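Local coordinates for protein alpha-1,6-mannanase (Bacteroides thetaiotaomicron, PDB 4V1S) that probably hydrolyses alpha-1,6-mannosidic linkages within mannan chains, as a glycoside hydrolase of family 76, at residues L61-S64 / G65-S68; D154-L157 / A158-N162; Y372-R375 / F376-A380. One frame throughout, in Å; residues are numbered along the deposited sequence.

Contact 1 of 3, residues L61-S64 / G65-S68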
ATOM      1  N   LEU A  61      12.077 -16.792  -3.707  1.00 12.15           N
ATOM      2  CA  LEU A  61      10.755 -16.749  -4.291  1.00 12.58           C
ATOM      3  C   LEU A  61      10.634 -16.411  -5.764  1.00 12.36           C
ATOM      4  O   LEU A  61       9.565 -16.654  -6.334  1.00 14.58           O
ATOM      5  CB  LEU A  61       9.850 -15.821  -3.474  1.00 13.17           C
ATOM      6  CG  LEU A  61       9.558 -16.251  -2.033  1.00 15.09           C
ATOM      7  CD1 LEU A  61       8.838 -15.159  -1.273  1.00 15.30           C
ATOM      8  CD2 LEU A  61       8.766 -17.546  -1.986  1.00 15.64           C
ATOM      9  N   LYS A  62      11.679 -15.910  -6.418  1.00 13.42           N
ATOM     10  CA  LYS A  62      11.553 -15.664  -7.856  1.00 16.64           C
ATOM     11  C   LYS A  62      11.477 -17.034  -8.562  1.00 15.68           C
ATOM     12  O   LYS A  62      12.190 -17.959  -8.206  1.00 16.39           O
ATOM     13  CB  LYS A  62      12.719 -14.838  -8.406  1.00 17.77           C
ATOM     14  CG  LYS A  62      12.490 -14.346  -9.823  1.00 18.20           C
ATOM     15  CD  LYS A  62      13.668 -13.521 -10.339  1.00 24.28           C
ATOM     16  CE  LYS A  62      13.220 -12.408 -11.314  1.00 32.92           C
ATOM     17  NZ  LYS A  62      14.070 -11.163 -11.364  1.00 39.99           N
ATOM     18  N   ILE A  63      10.554 -17.157  -9.502  1.00 12.60           N
ATOM     19  CA  ILE A  63      10.367 -18.386 -10.228  1.00 13.38           C
ATOM     20  C   ILE A  63      11.428 -18.390 -11.315  1.00 13.45           C
ATOM     21  O   ILE A  63      11.488 -17.480 -12.161  1.00 13.50           O
ATOM     22  CB  ILE A  63       8.951 -18.488 -10.808  1.00 12.83           C
ATOM     23  CG1 ILE A  63       7.913 -18.421  -9.678  1.00 13.63           C
ATOM     24  CG2 ILE A  63       8.802 -19.767 -11.630  1.00 14.55           C
ATOM     25  CD1 ILE A  63       6.476 -18.421 -10.155  1.00 15.82           C
ATOM     26  N   SER A  64      12.280 -19.413 -11.258  1.00 14.31           N
ATOM     27  CA  SER A  64      13.410 -19.572 -12.180  1.00 16.08           C
ATOM     28  C   SER A  64      13.012 -19.272 -13.611  1.00 17.71           C
ATOM     29  O   SER A  64      12.010 -19.819 -14.096  1.00 18.21           O
ATOM     30  CB  SER A  64      13.898 -21.010 -12.104  1.00 14.91           C
ATOM     31  OG  SER A  64      14.917 -21.240 -13.049  1.00 23.27           O
ATOM     32  N   GLY A  65      13.774 -18.398 -14.265  1.00 18.45           N
ATOM     33  CA  GLY A  65      13.584 -18.094 -15.680  1.00 20.84           C
ATOM     34  C   GLY A  65      12.479 -17.091 -16.004  1.00 19.78           C
ATOM     35  O   GLY A  65      12.151 -16.878 -17.169  1.00 23.06           O
ATOM     36  N   THR A  66      11.908 -16.485 -14.972  1.00 17.51           N
ATOM     37  CA  THR A  66      10.802 -15.561 -15.129  1.00 17.52           C
ATOM     38  C   THR A  66      11.049 -14.287 -14.323  1.00 17.85           C
ATOM     39  O   THR A  66      12.028 -14.183 -13.572  1.00 17.26           O
ATOM     40  CB  THR A  66       9.456 -16.160 -14.621  1.00 17.14           C
ATOM     41  OG1 THR A  66       9.396 -16.084 -13.185  1.00 15.55           O
ATOM     42  CG2 THR A  66       9.241 -17.589 -15.084  1.00 19.76           C
ATOM     43  N   HIS A  67      10.141 -13.332 -14.466  1.00 14.53           N
ATOM     44  CA  HIS A  67      10.061 -12.185 -13.542  1.00 15.37           C
ATOM     45  C   HIS A  67       8.831 -12.251 -12.647  1.00 14.44           C
ATOM     46  O   HIS A  67       8.288 -11.213 -12.221  1.00 15.45           O
ATOM     47  CB  HIS A  67      10.090 -10.862 -14.315  1.00 18.31           C
ATOM     48  CG  HIS A  67      11.360 -10.642 -15.077  1.00 21.05           C
ATOM     49  ND1 HIS A  67      12.557 -10.332 -14.468  1.00 29.34           N
ATOM     50  CD2 HIS A  67      11.612 -10.694 -16.403  1.00 25.41           C
ATOM     51  CE1 HIS A  67      13.497 -10.216 -15.388  1.00 27.19           C
ATOM     52  NE2 HIS A  67      12.950 -10.429 -16.572  1.00 26.41           N
ATOM     53  N   SER A  68       8.423 -13.481 -12.347  1.00 12.73           N
ATOM     54  CA  SER A  68       7.271 -13.770 -11.487  1.00 13.44           C
ATOM     55  C   SER A  68       7.792 -14.417 -10.206  1.00 13.41           C
ATOM     56  O   SER A  68       8.966 -14.826 -10.122  1.00 12.88           O
ATOM     57  CB  SER A  68       6.297 -14.740 -12.186  1.00 16.72           C
ATOM     58  OG  SER A  68       5.818 -14.196 -13.407  1.00 17.85           O
TER
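A type II beta turn from I63 to T66 shows how one carbonyl can close a surface loop. I63 O takes the backbone N of T66, at 3.0 Å and rather bent, and also the hydroxyl of the same residue, T66 OG1, at 2.7 Å. That hydroxyl sits between the backbone N and the carbonyl carbon of its own residue (chi1 79°), which lets it turn back on I63 O while accepting from S68 N, 2.9 Å from T66 OG1, in an ST turn. One turn thus leads into the next. Nearer its ends the loop is tied again, by a nearly straight bond of 2.9 Å from I63 N to S68 O. G65 has the positive phi of a type II turn's third residue, and a CB there would probably lie too close to S64 O. K62 reaches alongside the returning limb of the loop: its CE passes 3.1 Å from T66 O, and its NZ ends beside the edge of the H67 ring, near the ring plane. This loop follows helix 46-61 and precedes helix 81-97; I63 rests on Y70, and S68 OG bonds to N112 OD1, joining the loop to helix 99-114.

Contact 2 of 3, residues D154-L157 / A158-N162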
ATOM      1  N   ASP A 154       2.456   6.361  -9.261  1.00 11.64           N
ATOM      2  CA  ASP A 154       3.801   6.750  -8.850  1.00 12.67           C
ATOM      3  C   ASP A 154       4.862   6.350  -9.895  1.00 13.47           C
ATOM      4  O   ASP A 154       5.827   7.085 -10.111  1.00 13.91           O
ATOM      5  CB  ASP A 154       4.113   6.151  -7.465  1.00 11.81           C
ATOM      6  CG  ASP A 154       3.321   6.838  -6.355  1.00 13.85           C
ATOM      7  OD1 ASP A 154       2.966   8.015  -6.532  1.00 18.56           O
ATOM      8  OD2 ASP A 154       3.075   6.222  -5.297  1.00 15.31           O
ATOM      9  N   ALA A 155       4.661   5.199 -10.544  1.00 13.43           N
ATOM     10  CA  ALA A 155       5.560   4.741 -11.592  1.00 12.39           C
ATOM     11  C   ALA A 155       5.542   5.714 -12.783  1.00 13.62           C
ATOM     12  O   ALA A 155       6.591   6.058 -13.352  1.00 15.19           O
ATOM     13  CB  ALA A 155       5.211   3.332 -12.042  1.00 15.03           C
ATOM     14  N   TYR A 156       4.344   6.140 -13.158  1.00 14.71           N
ATOM     15  CA  TYR A 156       4.198   7.184 -14.178  1.00 15.28           C
ATOM     16  C   TYR A 156       4.872   8.506 -13.769  1.00 14.72           C
ATOM     17  O   TYR A 156       5.581   9.119 -14.555  1.00 16.30           O
ATOM     18  CB  TYR A 156       2.704   7.438 -14.500  1.00 14.13           C
ATOM     19  CG  TYR A 156       2.516   8.643 -15.394  1.00 14.66           C
ATOM     20  CD1 TYR A 156       2.797   8.577 -16.745  1.00 15.98           C
ATOM     21  CD2 TYR A 156       2.143   9.858 -14.865  1.00 17.18           C
ATOM     22  CE1 TYR A 156       2.677   9.703 -17.555  1.00 18.15           C
ATOM     23  CE2 TYR A 156       2.018  10.972 -15.659  1.00 20.20           C
ATOM     24  CZ  TYR A 156       2.292  10.893 -17.002  1.00 20.40           C
ATOM     25  OH  TYR A 156       2.129  12.029 -17.772  1.00 26.86           O
ATOM     26  N   LEU A 157       4.654   8.957 -12.542  1.00 13.20           N
ATOM     27  CA  LEU A 157       5.291  10.183 -12.114  1.00 15.87           C
ATOM     28  C   LEU A 157       6.813  10.098 -12.201  1.00 15.65           C
ATOM     29  O   LEU A 157       7.464  11.077 -12.511  1.00 19.54           O
ATOM     30  CB  LEU A 157       4.842  10.569 -10.714  1.00 15.49           C
ATOM     31  CG  LEU A 157       3.393  11.040 -10.569  1.00 18.15           C
ATOM     32  CD1 LEU A 157       3.032  11.118  -9.094  1.00 23.62           C
ATOM     33  CD2 LEU A 157       3.168  12.394 -11.221  1.00 21.05           C
ATOM     34  N   ALA A 158       7.359   8.920 -11.904  1.00 13.47           N
ATOM     35  CA  ALA A 158       8.816   8.701 -11.875  1.00 14.68           C
ATOM     36  C   ALA A 158       9.453   8.597 -13.265  1.00 14.81           C
ATOM     37  O   ALA A 158      10.632   8.926 -13.434  1.00 17.77           O
ATOM     38  CB  ALA A 158       9.151   7.453 -11.065  1.00 15.97           C
ATOM     39  N   THR A 159       8.685   8.105 -14.238  1.00 14.99           N
ATOM     40  CA  THR A 159       9.236   7.721 -15.540  1.00 16.21           C
ATOM     41  C   THR A 159       8.598   8.395 -16.743  1.00 15.07           C
ATOM     42  O   THR A 159       9.177   8.400 -17.847  1.00 18.27           O
ATOM     43  CB  THR A 159       9.078   6.208 -15.803  1.00 16.02           C
ATOM     44  OG1 THR A 159       7.692   5.867 -15.895  1.00 16.52           O
ATOM     45  CG2 THR A 159       9.766   5.390 -14.727  1.00 19.46           C
ATOM     46  N   GLN A 160       7.371   8.882 -16.556  1.00 16.51           N
ATOM     47  CA  GLN A 160       6.553   9.454 -17.629  1.00 16.79           C
ATOM     48  C   GLN A 160       6.210   8.442 -18.730  1.00 16.34           C
ATOM     49  O   GLN A 160       5.869   8.829 -19.846  1.00 18.76           O
ATOM     50  CB  GLN A 160       7.180  10.738 -18.170  1.00 20.02           C
ATOM     51  CG  GLN A 160       7.358  11.763 -17.051  1.00 19.68           C
ATOM     52  CD  GLN A 160       6.058  12.490 -16.691  1.00 22.91           C
ATOM     53  OE1 GLN A 160       5.548  13.322 -17.469  1.00 29.74           O
ATOM     54  NE2 GLN A 160       5.567  12.252 -15.490  1.00 23.36           N
ATOM     55  N   ASN A 161       6.202   7.157 -18.368  1.00 14.83           N
ATOM     56  CA  ASN A 161       5.826   6.105 -19.298  1.00 15.08           C
ATOM     57  C   ASN A 161       4.314   6.024 -19.400  1.00 16.15           C
ATOM     58  O   ASN A 161       3.631   5.782 -18.392  1.00 15.61           O
ATOM     59  CB  ASN A 161       6.401   4.784 -18.827  1.00 15.96           C
ATOM     60  CG  ASN A 161       6.055   3.642 -19.750  1.00 17.34           C
ATOM     61  OD1 ASN A 161       4.888   3.259 -19.873  1.00 22.33           O
ATOM     62  ND2 ASN A 161       7.056   3.070 -20.377  1.00 19.41           N
ATOM     63  N   ASN A 162       3.797   6.240 -20.605  1.00 14.89           N
ATOM     64  CA  ASN A 162       2.340   6.328 -20.789  1.00 17.42           C
ATOM     65  C   ASN A 162       1.608   5.010 -20.534  1.00 14.67           C
ATOM     66  O   ASN A 162       0.452   5.029 -20.080  1.00 15.36           O
ATOM     67  CB  ASN A 162       1.993   6.916 -22.169  1.00 19.30           C
ATOM     68  CG  ASN A 162       2.141   8.467 -22.210  1.00 24.95           C
ATOM     69  OD1 ASN A 162       2.279   9.123 -21.169  1.00 27.80           O
ATOM     70  ND2 ASN A 162       2.065   9.049 -23.417  1.00 25.59           N
TER
HETATM   71  O   HOH W   1       0.984  11.542 -20.448  1.00 52.05           O
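The phenol ring of Y156 has Q160 NE2 over one face, 3.7 Å above the ring plane and displaced toward the rim; ring and amide planes are 40° apart. At the edge the ring meets oxygens instead: Y156 CD1 lies 3.3 Å from N161 O, and CE1 has N162 OD1 near the ring plane. This is the C-terminal end of helix 142-159, a tight turn to helix 162-177, consistent with the alpha/alpha barrel of this family. The chain leaves the helix at Q160 with positive phi, yet Q160 N still bonds to Y156 O at 2.7 Å. Q160 folds back through its bent chi2 (-79°), bringing NE2 to the same carbonyl in a weak bond. T159 OG1 is 2.8 Å from A155 O, to which it donates from above the carbonyl plane, and it accepts from N161 N in an ST turn. N161 then serves as N-cap of helix 162-177, its OD1 meeting Y164 N and S163 OG. A leucine in place of Y156 removes ring and hydroxyl, and would probably leave the Q160 amide held only by its weak bond to the backbone carbonyl, and N162 without its water link to the hydroxyl. That link is a single water: it lies 3.0 Å from Y156 OH and donates to N162 OD1 at 2.8 Å.

Contact 3 of 3, residues Y372-R375 / F376-A380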
ATOM      1  N   TYR A 372       7.124 -18.388   5.204  1.00 19.76           N
ATOM      2  CA  TYR A 372       7.069 -16.995   4.775  1.00 18.11           C
ATOM      3  C   TYR A 372       6.269 -16.879   3.490  1.00 17.85           C
ATOM      4  O   TYR A 372       6.246 -17.810   2.688  1.00 17.56           O
ATOM      5  CB  TYR A 372       8.487 -16.427   4.571  1.00 20.61           C
ATOM      6  CG  TYR A 372       9.391 -17.298   3.732  1.00 21.11           C
ATOM      7  CD1 TYR A 372       9.377 -17.231   2.342  1.00 24.35           C
ATOM      8  CD2 TYR A 372      10.264 -18.213   4.332  1.00 25.70           C
ATOM      9  CE1 TYR A 372      10.204 -18.044   1.571  1.00 24.15           C
ATOM     10  CE2 TYR A 372      11.086 -19.022   3.562  1.00 26.87           C
ATOM     11  CZ  TYR A 372      11.049 -18.934   2.182  1.00 25.67           C
ATOM     12  OH  TYR A 372      11.878 -19.747   1.412  1.00 27.42           O
ATOM     13  N   ASP A 373       5.602 -15.737   3.299  1.00 17.13           N
ATOM     14  CA  ASP A 373       5.023 -15.417   1.987  1.00 17.19           C
ATOM     15  C   ASP A 373       5.653 -14.147   1.423  1.00 13.03           C
ATOM     16  O   ASP A 373       6.364 -13.408   2.127  1.00 16.28           O
ATOM     17  CB  ASP A 373       3.461 -15.513   1.921  1.00 22.67           C
ATOM     18  CG  ASP A 373       2.735 -14.422   2.615  1.00 25.27           C
ATOM     19  OD1 ASP A 373       3.031 -13.226   2.332  1.00 21.23           O
ATOM     20  OD2 ASP A 373       1.763 -14.778   3.372  1.00 24.72           O
ATOM     21  N   LEU A 374       5.426 -13.946   0.139  1.00 13.14           N
ATOM     22  CA  LEU A 374       6.043 -12.874  -0.609  1.00 12.01           C
ATOM     23  C   LEU A 374       5.853 -11.502   0.034  1.00 13.50           C
ATOM     24  O   LEU A 374       6.739 -10.688  -0.033  1.00 15.45           O
ATOM     25  CB  LEU A 374       5.474 -12.860  -2.026  1.00 12.72           C
ATOM     26  CG  LEU A 374       6.091 -11.848  -3.018  1.00 14.40           C
ATOM     27  CD1 LEU A 374       7.584 -12.112  -3.193  1.00 12.43           C
ATOM     28  CD2 LEU A 374       5.334 -11.927  -4.340  1.00 13.60           C
ATOM     29  N   ARG A 375       4.696 -11.237   0.637  1.00 11.41           N
ATOM     30  CA  ARG A 375       4.512  -9.894   1.153  1.00 12.64           C
ATOM     31  C   ARG A 375       5.384  -9.561   2.330  1.00 11.43           C
ATOM     32  O   ARG A 375       5.641  -8.360   2.571  1.00 13.93           O
ATOM     33  CB  ARG A 375       3.069  -9.425   1.329  1.00 23.46           C
ATOM     34  CG  ARG A 375       2.280 -10.290   2.146  1.00 19.52           C
ATOM     35  CD  ARG A 375       0.758 -10.250   1.908  1.00 14.71           C
ATOM     36  NE  ARG A 375       0.565 -11.395   2.767  1.00 19.42           N
ATOM     37  CZ  ARG A 375      -0.419 -11.671   3.577  1.00 16.30           C
ATOM     38  NH1 ARG A 375      -1.499 -10.919   3.651  1.00 23.42           N
ATOM     39  NH2 ARG A 375      -0.290 -12.779   4.317  1.00 17.05           N
ATOM     40  N   PHE A 376       5.854 -10.573   3.072  1.00 13.59           N
ATOM     41  CA  PHE A 376       6.536 -10.265   4.330  1.00 13.25           C
ATOM     42  C   PHE A 376       7.860  -9.502   4.083  1.00 12.53           C
ATOM     43  O   PHE A 376       8.199  -8.554   4.800  1.00 14.95           O
ATOM     44  CB  PHE A 376       6.845 -11.509   5.161  1.00 14.81           C
ATOM     45  CG  PHE A 376       5.656 -12.365   5.557  1.00 14.70           C
ATOM     46  CD1 PHE A 376       4.328 -12.004   5.312  1.00 16.06           C
ATOM     47  CD2 PHE A 376       5.902 -13.576   6.232  1.00 17.04           C
ATOM     48  CE1 PHE A 376       3.290 -12.834   5.681  1.00 18.49           C
ATOM     49  CE2 PHE A 376       4.859 -14.407   6.611  1.00 18.71           C
ATOM     50  CZ  PHE A 376       3.543 -14.042   6.332  1.00 18.96           C
ATOM     51  N   SER A 377       8.645  -9.947   3.104  1.00 13.41           N
ATOM     52  CA  SER A 377       9.931  -9.314   2.859  1.00 11.74           C
ATOM     53  C   SER A 377       9.807  -8.187   1.850  1.00 10.82           C
ATOM     54  O   SER A 377      10.590  -7.245   1.900  1.00 13.57           O
ATOM     55  CB  SER A 377      10.997 -10.304   2.403  1.00 13.87           C
ATOM     56  OG  SER A 377      11.402 -11.127   3.487  1.00 18.93           O
ATOM     57  N   THR A 378       8.816  -8.244   0.955  1.00 11.80           N
ATOM     58  CA  THR A 378       8.720  -7.178  -0.035  1.00 11.13           C
ATOM     59  C   THR A 378       8.314  -5.831   0.633  1.00 10.77           C
ATOM     60  O   THR A 378       8.779  -4.768   0.198  1.00 11.01           O
ATOM     61  CB  THR A 378       7.756  -7.537  -1.158  1.00 12.22           C
ATOM     62  OG1 THR A 378       6.458  -7.819  -0.639  1.00 14.57           O
ATOM     63  CG2 THR A 378       8.297  -8.709  -2.013  1.00 13.37           C
ATOM     64  N   VAL A 379       7.452  -5.864   1.663  1.00 11.15           N
ATOM     65  CA  VAL A 379       7.123  -4.622   2.358  1.00 10.65           C
ATOM     66  C   VAL A 379       8.364  -4.056   3.050  1.00 10.31           C
ATOM     67  O   VAL A 379       8.543  -2.865   3.092  1.00 11.11           O
ATOM     68  CB  VAL A 379       5.940  -4.774   3.290  1.00 10.64           C
ATOM     69  CG1 VAL A 379       6.200  -5.787   4.399  1.00  8.92           C
ATOM     70  CG2 VAL A 379       5.525  -3.442   3.856  1.00 11.28           C
ATOM     71  N   ALA A 380       9.225  -4.925   3.591  1.00 12.07           N
ATOM     72  CA  ALA A 380      10.475  -4.455   4.194  1.00 13.19           C
ATOM     73  C   ALA A 380      11.383  -3.790   3.158  1.00 11.68           C
ATOM     74  O   ALA A 380      11.905  -2.726   3.394  1.00 14.26           O
ATOM     75  CB  ALA A 380      11.191  -5.583   4.899  1.00 14.50           C
TER
HETATM   76  O   HOH W   2       8.818 -12.462   1.772  1.00 24.77           O
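D373 OD1 is gripped by two nitrogens of R375, two residues further on. The backbone N of R375 meets the anti lone pair of OD1 at 3.1 Å, while the side-chain NE comes to its syn side, somewhat out of the carboxylate plane, in a nearly straight bond with OD1 close to the guanidinium plane. R375 NH2 completes a side-on salt bridge at the syn lone pair of D373 OD2, 3.0 Å away, so that each carboxylate oxygen has its own guanidinium nitrogen. The carboxylate gets there because CG stands between the backbone N and the carbonyl carbon of D373 (chi1 73°), folded back over the first helical turn. Both its oxygens also come within 3.4 Å of F376 CE1, with carboxylate and ring planes 51° apart. The same ring has D373 N over one face and R375 NH2 near its plane at the edge, 3.8 Å from F376 CE1. F376 thus touches both partners of the ion pair, and R375 has a second partner in a cation-pi contact with Y314 of helix 313-330.

D373 O is used as well: F376 N bonds to it at 3.0 Å, from above the carbonyl plane, and a water donates to it at 2.7 Å while accepting from S377 N, an extra link across the turn. One turn on, T378 CG2 packs against L374 CD1, and T378 OG1 bonds to G83 O of helix 81-97. At the N-terminal end of the helix, the carboxylate would probably also be favoured by the helix dipole. Such is an N-cap with an Asx turn, here starting the last helix, 374-394, of the alpha/alpha barrel.

How the contacts relate
All three contacts are local solutions to the ends of helices, yet their settings differ. Contacts 1 and 2 lie on the surface, their centres about 25 Å apart, whereas contact 3 is partly buried. Contacts 1 and 3 are neighbours: L61, the last residue of helix 46-61, sets its CD1 3.7 Å from L374 CA and its CD2 against the Y372 ring. Contact 2 touches neither, but helix 81-97 runs beside both it and contact 3, meeting A155 and A158 in the one, T378 and V379 in the other. Hydroxyls and backbone amides do the work in contact 1, a neutral ring, amides and a water in contact 2, and only contact 3 relies on an internal salt bridge.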